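Long-range contacts in transcription antitermination protein NusB (Thermotoga maritima, PDB 1TZT), which probably takes part in transcription antitermination of ribosomal RNA operons by binding the boxA sequence, and exists mainly as a monomer in equilibrium with a homodimer: residues Q29-I34 and D46-I51; V102-A107 and F122-L127. One frame throughout, in Å; residues are numbered along the deposited sequence.

Interaction 1 of 2, residues Q29-I34 and D46-I51. With SO4 (sulfate ion), chain C.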
loop_
_atom_site.group_PDB
_atom_site.type_symbol
_atom_site.label_atom_id
_atom_site.label_comp_id
_atom_site.label_asym_id
_atom_site.label_seq_id
_atom_site.Cartn_x
_atom_site.Cartn_y
_atom_site.Cartn_z
ATOM N N GLN A 29 -6.167 -13.650 -6.960
ATOM C CA GLN A 29 -5.506 -14.797 -7.593
ATOM C C GLN A 29 -3.992 -14.693 -7.579
ATOM O O GLN A 29 -3.305 -15.648 -7.222
ATOM C CB GLN A 29 -5.941 -14.943 -9.056
ATOM C CG GLN A 29 -7.413 -15.161 -9.251
ATOM C CD GLN A 29 -7.773 -16.603 -9.124
ATOM O OE1 GLN A 29 -7.894 -17.110 -8.013
ATOM N NE2 GLN A 29 -7.920 -17.286 -10.254
ATOM N N ILE A 30 -3.488 -13.539 -8.000
ATOM C CA ILE A 30 -2.054 -13.279 -8.019
ATOM C C ILE A 30 -1.515 -13.334 -6.591
ATOM O O ILE A 30 -0.443 -13.891 -6.341
ATOM C CB ILE A 30 -1.737 -11.905 -8.678
ATOM C CG1 ILE A 30 -2.229 -11.867 -10.133
ATOM C CG2 ILE A 30 -0.230 -11.619 -8.636
ATOM C CD1 ILE A 30 -2.276 -10.480 -10.734
ATOM N N LEU A 31 -2.262 -12.767 -5.647
ATOM C CA LEU A 31 -1.860 -12.828 -4.246
ATOM C C LEU A 31 -1.610 -14.276 -3.841
ATOM O O LEU A 31 -0.577 -14.591 -3.276
ATOM C CB LEU A 31 -2.921 -12.205 -3.334
ATOM C CG LEU A 31 -2.492 -11.505 -2.026
ATOM C CD1 LEU A 31 -3.412 -11.921 -0.884
ATOM C CD2 LEU A 31 -1.039 -11.680 -1.625
ATOM N N GLU A 32 -2.541 -15.161 -4.186
ATOM C CA GLU A 32 -2.435 -16.569 -3.825
ATOM C C GLU A 32 -1.253 -17.279 -4.493
ATOM O O GLU A 32 -0.816 -18.318 -4.017
ATOM C CB GLU A 32 -3.739 -17.303 -4.160
ATOM C CG GLU A 32 -4.964 -16.799 -3.404
ATOM C CD GLU A 32 -4.868 -16.979 -1.900
ATOM O OE1 GLU A 32 -4.364 -18.026 -1.448
ATOM O OE2 GLU A 32 -5.315 -16.076 -1.169
ATOM N N GLU A 33 -0.759 -16.730 -5.601
ATOM C CA GLU A 33 0.486 -17.189 -6.221
ATOM C C GLU A 33 1.711 -16.838 -5.377
ATOM O O GLU A 33 2.566 -17.689 -5.141
ATOM C CB GLU A 33 0.666 -16.568 -7.611
ATOM C CG GLU A 33 -0.349 -17.022 -8.651
ATOM C CD GLU A 33 -0.212 -16.268 -9.960
ATOM O OE1 GLU A 33 0.927 -15.884 -10.315
ATOM O OE2 GLU A 33 -1.240 -16.056 -10.637
ATOM N N ILE A 34 1.800 -15.578 -4.947
ATOM C CA ILE A 34 2.927 -15.111 -4.131
ATOM C C ILE A 34 2.926 -15.773 -2.761
ATOM O O ILE A 34 3.978 -16.075 -2.208
ATOM C CB ILE A 34 2.894 -13.565 -3.959
ATOM C CG1 ILE A 34 3.113 -12.870 -5.300
ATOM C CG2 ILE A 34 3.968 -13.096 -2.964
ATOM C CD1 ILE A 34 1.930 -12.100 -5.771
ATOM N N ASP A 46 -3.754 -11.738 6.886
ATOM C CA ASP A 46 -3.567 -10.301 6.831
ATOM C C ASP A 46 -3.460 -9.842 5.380
ATOM O O ASP A 46 -4.137 -8.913 4.970
ATOM C CB ASP A 46 -2.304 -9.882 7.587
ATOM C CG ASP A 46 -2.458 -9.976 9.097
ATOM O OD1 ASP A 46 -3.603 -9.918 9.615
ATOM O OD2 ASP A 46 -1.465 -10.090 9.848
ATOM N N ALA A 47 -2.624 -10.523 4.605
ATOM C CA ALA A 47 -2.412 -10.176 3.210
ATOM C C ALA A 47 -3.701 -10.244 2.417
ATOM O O ALA A 47 -3.971 -9.389 1.590
ATOM C CB ALA A 47 -1.343 -11.087 2.582
ATOM N N ARG A 48 -4.492 -11.287 2.655
ATOM C CA ARG A 48 -5.807 -11.406 2.034
ATOM C C ARG A 48 -6.769 -10.270 2.387
ATOM O O ARG A 48 -7.466 -9.764 1.516
ATOM C CB ARG A 48 -6.451 -12.725 2.430
ATOM C CG ARG A 48 -5.865 -13.910 1.724
ATOM C CD ARG A 48 -6.167 -15.233 2.380
ATOM N NE ARG A 48 -5.345 -16.284 1.787
ATOM C CZ ARG A 48 -5.076 -17.445 2.356
ATOM N NH1 ARG A 48 -4.305 -18.311 1.716
ATOM N NH2 ARG A 48 -5.570 -17.755 3.550
ATOM N N ARG A 49 -6.813 -9.878 3.660
ATOM C CA ARG A 49 -7.605 -8.721 4.080
ATOM C C ARG A 49 -7.170 -7.451 3.355
ATOM O O ARG A 49 -7.996 -6.661 2.915
ATOM C CB ARG A 49 -7.473 -8.488 5.584
ATOM C CG ARG A 49 -8.401 -7.399 6.120
ATOM C CD ARG A 49 -8.328 -7.203 7.630
ATOM N NE ARG A 49 -6.980 -6.831 8.076
ATOM C CZ ARG A 49 -6.068 -7.679 8.554
ATOM N NH1 ARG A 49 -4.875 -7.224 8.929
ATOM N NH2 ARG A 49 -6.350 -8.972 8.692
ATOM N N TYR A 50 -5.863 -7.246 3.263
ATOM C CA TYR A 50 -5.319 -6.060 2.620
ATOM C C TYR A 50 -5.777 -5.982 1.170
ATOM O O TYR A 50 -6.217 -4.934 0.706
ATOM C CB TYR A 50 -3.792 -6.094 2.654
ATOM C CG TYR A 50 -3.141 -5.430 3.853
ATOM C CD1 TYR A 50 -3.353 -5.911 5.143
ATOM C CD2 TYR A 50 -2.279 -4.335 3.698
ATOM C CE1 TYR A 50 -2.738 -5.322 6.255
ATOM C CE2 TYR A 50 -1.684 -3.738 4.788
ATOM C CZ TYR A 50 -1.918 -4.216 6.076
ATOM O OH TYR A 50 -1.277 -3.597 7.156
ATOM N N ILE A 51 -5.676 -7.102 0.464
ATOM C CA ILE A 51 -6.011 -7.144 -0.962
ATOM C C ILE A 51 -7.499 -6.952 -1.197
ATOM O O ILE A 51 -7.885 -6.227 -2.107
ATOM C CB ILE A 51 -5.483 -8.448 -1.608
ATOM C CG1 ILE A 51 -3.990 -8.329 -1.893
ATOM C CG2 ILE A 51 -6.250 -8.804 -2.892
ATOM C CD1 ILE A 51 -3.611 -7.201 -2.793
HETATM S S SO4 C . -4.141 -21.754 2.367
HETATM O O1 SO4 C . -4.255 -23.068 1.732
HETATM O O2 SO4 C . -2.880 -21.147 1.936
HETATM O O3 SO4 C . -5.280 -20.930 1.962
HETATM O O4 SO4 C . -4.148 -21.891 3.822
#
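Leu31 leans its branched end on helix 41-56 over Ala47, Arg48 and Ile51. Leu31 CG lies 3.5 Å from Ile51 CG1, the two side chains lying side by side and pointing opposite ways. From there Leu31 CD1 continues onto the backbone, 3.6 Å from Ala47 O, with the Ala47 methyl CB a looser 4.1 Å from the same CD1. Chi1 of Leu31, -149°, is far from a staggered value, which may reflect the fit of this branch against the neighbouring helix. The two helices form an antiparallel hairpin, helix 27-34 turning back into helix 41-56 with their local axes 10.6 Å apart, while helix 5-19 lies against the hairpin, touching Ile30, Asp46 and Tyr50. Next along the segment, Glu32 bends at its second torsion and brings its carboxylate across the extended Arg48 chain at about a right angle. Arg48 NE donates to Glu32 OE2 at 3.0 Å and Arg48 NH1 to Glu32 OE1 at 3.2 Å, a two-point, side-on salt bridge. Both oxygens offer their syn lone pairs, yet the planes are turned 26° apart, and each acceptor sits somewhat out of the guanidinium plane. Arg48 NH1 also makes weak hydrogen bonds to O2 and O3 of a sulfate, probably from the crystallisation liquor, the nearer being O3 at 2.8 Å from NH1.

Interaction 2 of 2, residues V102-A107 and F122-L127; sequences VTIDEA and FVNGIL
The flat amide of Asn124 comes to the flank of Ile104, the two side chains crossing at about a right angle with the end of the amide beside the CG2 methyl. The other flat group, the Phe122 ring, is turned from helix 100-114; one of its faces carries Ile126 CD1, which sits 3.4 Å above the ring plane and is displaced toward the rim. Between segments 102-107 and 122-127 the contact is largely apolar, and no hydrogen bond crosses it. Ile104 and Leu127 overlap alongside, each reaching toward the other's helix, with Ile104 CG1 lying 4.0 Å from Leu127 CB. With its CG1 anti to the carbonyl carbon (chi1 -65°) and the chain extended beyond, Ile104 carries CD1 over the Leu127 backbone, 3.8 Å from Leu127 O.

Helices 100-114 and 119-134 are consecutive and run antiparallel, their local axes 9.5 Å apart at an angle of 158°, so they form a helical hairpin in the all-helical NusB fold. Helix 79-94 packs against this hairpin, Ala88 touching both Ala107 and Leu127. Were Ile104 exchanged for an alanine, loss of the CG1-CD1 arm and the CG2 methyl would probably open a gap beside Leu127 and the Asn124 side chain.

One turn further along helix 100-114, the small Ala107 lets the leucine reach close: Leu127 CD1 is 3.6 Å from Ala107 CB. Val123 stands a turn before Leu127 and brings its CG2 to 4.4 Å from Ala107 O, a looser approach to the backbone. Val123 also touches Ala111, and Asn124 touches Ile108, which carries the pairing of the two helices beyond segment 102-107 along helix 100-114.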
loop_
_atom_site.group_PDB
_atom_site.type_symbol
_atom_site.label_atom_id
_atom_site.label_comp_id
_atom_site.label_asym_id
_atom_site.label_seq_id
_atom_site.Cartn_x
_atom_site.Cartn_y
_atom_site.Cartn_z
ATOM N N VAL A 102 4.702 4.342 11.239
ATOM C CA VAL A 102 5.152 3.024 10.805
ATOM C C VAL A 102 4.686 2.770 9.369
ATOM O O VAL A 102 5.467 2.391 8.503
ATOM C CB VAL A 102 4.660 1.921 11.755
ATOM C CG1 VAL A 102 4.947 0.548 11.195
ATOM C CG2 VAL A 102 5.334 2.060 13.115
ATOM N N THR A 103 3.430 3.081 9.083
ATOM C CA THR A 103 2.913 2.913 7.744
ATOM C C THR A 103 3.760 3.711 6.764
ATOM O O THR A 103 4.152 3.203 5.745
ATOM C CB THR A 103 1.464 3.347 7.630
ATOM O OG1 THR A 103 0.614 2.481 8.381
ATOM C CG2 THR A 103 0.965 3.208 6.233
ATOM N N ILE A 104 4.038 4.974 7.097
ATOM C CA ILE A 104 4.740 5.861 6.164
ATOM C C ILE A 104 6.214 5.426 6.009
ATOM O O ILE A 104 6.722 5.353 4.892
ATOM C CB ILE A 104 4.645 7.349 6.614
ATOM C CG1 ILE A 104 3.194 7.830 6.549
ATOM C CG2 ILE A 104 5.503 8.204 5.729
ATOM C CD1 ILE A 104 2.961 9.265 6.969
ATOM N N ASP A 105 6.852 5.058 7.116
ATOM C CA ASP A 105 8.241 4.623 7.062
ATOM C C ASP A 105 8.397 3.362 6.216
ATOM O O ASP A 105 9.347 3.239 5.427
ATOM C CB ASP A 105 8.787 4.409 8.482
ATOM C CG ASP A 105 9.205 5.714 9.153
ATOM O OD1 ASP A 105 9.728 5.647 10.297
ATOM O OD2 ASP A 105 9.046 6.874 8.640
ATOM N N GLU A 106 7.471 2.425 6.382
ATOM C CA GLU A 106 7.549 1.164 5.653
ATOM C C GLU A 106 7.244 1.362 4.162
ATOM O O GLU A 106 7.854 0.734 3.288
ATOM C CB GLU A 106 6.642 0.127 6.267
ATOM C CG GLU A 106 7.010 -0.247 7.681
ATOM C CD GLU A 106 8.389 -0.893 7.811
ATOM O OE1 GLU A 106 9.053 -0.701 8.859
ATOM O OE2 GLU A 106 8.839 -1.569 6.872
ATOM N N ALA A 107 6.288 2.250 3.879
ATOM C CA ALA A 107 5.996 2.647 2.527
ATOM C C ALA A 107 7.238 3.261 1.870
ATOM O O ALA A 107 7.532 2.976 0.712
ATOM C CB ALA A 107 4.804 3.623 2.497
ATOM N N PHE A 122 9.235 11.310 -2.489
ATOM C CA PHE A 122 7.996 11.585 -3.179
ATOM C C PHE A 122 6.829 11.031 -2.371
ATOM O O PHE A 122 5.891 11.749 -2.008
ATOM C CB PHE A 122 8.049 10.936 -4.558
ATOM C CG PHE A 122 6.819 11.132 -5.365
ATOM C CD1 PHE A 122 6.459 12.398 -5.802
ATOM C CD2 PHE A 122 6.002 10.048 -5.679
ATOM C CE1 PHE A 122 5.292 12.574 -6.561
ATOM C CE2 PHE A 122 4.843 10.222 -6.426
ATOM C CZ PHE A 122 4.495 11.485 -6.870
ATOM N N VAL A 123 6.883 9.743 -2.076
ATOM C CA VAL A 123 5.766 9.120 -1.348
ATOM C C VAL A 123 5.689 9.635 0.088
ATOM O O VAL A 123 4.608 9.757 0.629
ATOM C CB VAL A 123 5.804 7.577 -1.353
ATOM C CG1 VAL A 123 5.645 7.014 -2.779
ATOM C CG2 VAL A 123 7.043 7.082 -0.711
ATOM N N ASN A 124 6.828 9.988 0.680
ATOM C CA ASN A 124 6.842 10.546 2.039
ATOM C C ASN A 124 6.000 11.813 2.086
ATOM O O ASN A 124 5.156 11.976 2.951
ATOM C CB ASN A 124 8.281 10.854 2.469
ATOM C CG ASN A 124 8.414 11.210 3.962
ATOM O OD1 ASN A 124 7.426 11.312 4.704
ATOM N ND2 ASN A 124 9.673 11.412 4.402
ATOM N N GLY A 125 6.231 12.704 1.124
ATOM C CA GLY A 125 5.525 13.976 1.087
ATOM C C GLY A 125 4.022 13.837 0.949
ATOM O O GLY A 125 3.258 14.505 1.655
ATOM N N ILE A 126 3.599 12.970 0.031
ATOM C CA ILE A 126 2.181 12.738 -0.218
ATOM C C ILE A 126 1.515 12.068 0.978
ATOM O O ILE A 126 0.458 12.480 1.413
ATOM C CB ILE A 126 1.987 11.883 -1.490
ATOM C CG1 ILE A 126 2.505 12.664 -2.700
ATOM C CG2 ILE A 126 0.525 11.500 -1.677
ATOM C CD1 ILE A 126 2.755 11.846 -3.911
ATOM N N LEU A 127 2.133 11.022 1.502
ATOM C CA LEU A 127 1.540 10.316 2.613
ATOM C C LEU A 127 1.469 11.154 3.884
ATOM O O LEU A 127 0.540 10.993 4.658
ATOM C CB LEU A 127 2.297 9.015 2.860
ATOM C CG LEU A 127 2.154 7.959 1.780
ATOM C CD1 LEU A 127 3.040 6.771 2.059
ATOM C CD2 LEU A 127 0.708 7.495 1.602
#

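Interactions 1 and 2 follow one another along the chain, each joining two successive antiparallel helices. Their centres are 22 Å apart, on opposite sides of the centre of the chain; the nearest atoms of the two approach to about 6 Å without touching. Helix 79-94 connects them: Glu91 is hydrogen-bonded through OE2 to Tyr50 OH and through OE1 to Thr103 OG1. Ile98, in the following loop, likewise touches both Tyr50 and Thr103. Helix 5-19 is a second element shared by the two, meeting Asp46 and Tyr50 of interaction 1 through Met8 and Val12, and Val102 and Glu106 of interaction 2 through Arg5 and Arg9.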